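Local coordinates for sulfur carrier protein CysO (Mycobacterium tuberculosis, PDB 3DWG) that probably serves, in its thiocarboxylated form, as the sulfur donor for CysM-dependent cysteine biosynthesis, at residues 24-27 and 28-32. Sequence-based numbering, arbitrary orientation.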
loop_
_atom_site.group_PDB
_atom_site.type_symbol
_atom_site.label_atom_id
_atom_site.label_comp_id
_atom_site.label_asym_id
_atom_site.label_seq_id
_atom_site.Cartn_x
_atom_site.Cartn_y
_atom_site.Cartn_z
ATOM N N SER C 24 26.791 9.271 -31.807
ATOM C CA SER C 24 26.825 8.049 -32.606
ATOM C C SER C 24 27.847 7.079 -32.030
ATOM O O SER C 24 28.882 7.471 -31.453
ATOM C CB SER C 24 27.146 8.347 -34.072
ATOM O OG SER C 24 28.391 8.997 -34.142
ATOM N N GLY C 25 27.557 5.800 -32.188
ATOM C CA GLY C 25 28.512 4.790 -31.806
ATOM C C GLY C 25 27.826 3.477 -31.561
ATOM O O GLY C 25 26.639 3.443 -31.207
ATOM N N ASP C 26 28.555 2.389 -31.766
ATOM C CA ASP C 26 27.900 1.102 -31.671
ATOM C C ASP C 26 28.099 0.405 -30.343
ATOM O O ASP C 26 27.623 -0.745 -30.161
ATOM C CB ASP C 26 28.293 0.170 -32.844
ATOM C CG ASP C 26 29.744 -0.104 -32.913
ATOM O OD1 ASP C 26 30.515 0.270 -32.009
ATOM O OD2 ASP C 26 30.126 -0.770 -33.898
ATOM N N THR C 27 28.809 1.091 -29.438
ATOM C CA THR C 27 28.953 0.661 -28.041
ATOM C C THR C 27 28.851 1.914 -27.152
ATOM O O THR C 27 29.014 3.038 -27.641
ATOM C CB THR C 27 30.304 -0.012 -27.733
ATOM O OG1 THR C 27 31.322 0.988 -27.850
ATOM C CG2 THR C 27 30.550 -1.249 -28.665
ATOM N N LEU C 28 28.572 1.719 -25.855
ATOM C CA LEU C 28 28.664 2.858 -24.934
ATOM C C LEU C 28 29.998 3.603 -25.002
ATOM O O LEU C 28 30.025 4.846 -25.077
ATOM C CB LEU C 28 28.334 2.474 -23.495
ATOM C CG LEU C 28 28.494 3.578 -22.448
ATOM C CD1 LEU C 28 27.567 4.805 -22.679
ATOM C CD2 LEU C 28 28.284 2.968 -21.033
ATOM N N GLY C 29 31.097 2.849 -25.050
ATOM C CA GLY C 29 32.417 3.519 -25.166
ATOM C C GLY C 29 32.516 4.379 -26.423
ATOM O O GLY C 29 33.087 5.481 -26.372
ATOM N N ALA C 30 31.930 3.926 -27.539
ATOM C CA ALA C 30 31.885 4.692 -28.796
ATOM C C ALA C 30 31.023 5.943 -28.645
ATOM O O ALA C 30 31.327 7.033 -29.141
ATOM C CB ALA C 30 31.435 3.841 -29.932
ATOM N N VAL C 31 29.907 5.782 -27.923
ATOM C CA VAL C 31 29.094 6.991 -27.711
ATOM C C VAL C 31 29.839 7.993 -26.841
ATOM O O VAL C 31 29.794 9.210 -27.139
ATOM C CB VAL C 31 27.765 6.589 -27.047
ATOM C CG1 VAL C 31 27.058 7.834 -26.406
ATOM C CG2 VAL C 31 26.866 5.922 -28.059
ATOM N N ILE C 32 30.527 7.532 -25.797
ATOM C CA ILE C 32 31.316 8.399 -24.939
ATOM C C ILE C 32 32.438 9.078 -25.737
ATOM O O ILE C 32 32.757 10.247 -25.531
ATOM C CB ILE C 32 31.814 7.674 -23.704
ATOM C CG1 ILE C 32 30.623 7.332 -22.761
ATOM C CG2 ILE C 32 32.890 8.488 -22.947
ATOM C CD1 ILE C 32 31.034 6.417 -21.587
#
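Thr-27 is the N-cap of helix 28-38 and meets its first turn with two oxygens. The side-chain bond runs from Ala-30 N to Thr-27 OG1, 3.0 Å long with an N-H...O angle of 157°. A chi1 of 67° places OG1 between the backbone N and the carbonyl carbon of Thr-27, turned toward Ala-30 N. The backbone bond, Val-31 N to Thr-27 O at 2.9 Å, begins the helical i to i+4 pattern; the donor lies in the carbonyl plane, with a C=O...N angle of 160°. The hydroxyl thus takes up the Ala-30 N-H, which has no carbonyl of a preceding helical turn to pair with, whereas the Val-31 bond is the first regular one.

Van der Waals contacts accompany the cap. The methyl CB of Ala-30 lies 3.5 Å from Thr-27 OG1, and it lies against the bend of the incoming loop, 3.6 Å from Gly-25 CA and 3.7 Å from Asp-26 N. Val-31 CG2 approaches Thr-27 O at 3.6 Å.

This turn leads from strand 20-23, outermost in the sheet of this chain, into helix 28-38 of the ubiquitin-like fold. Val-31 packs on Val-3 and Val-5 of strand 3-6, whereas Ile-32 reaches Ser-43 and Leu-46 of helix 42-46.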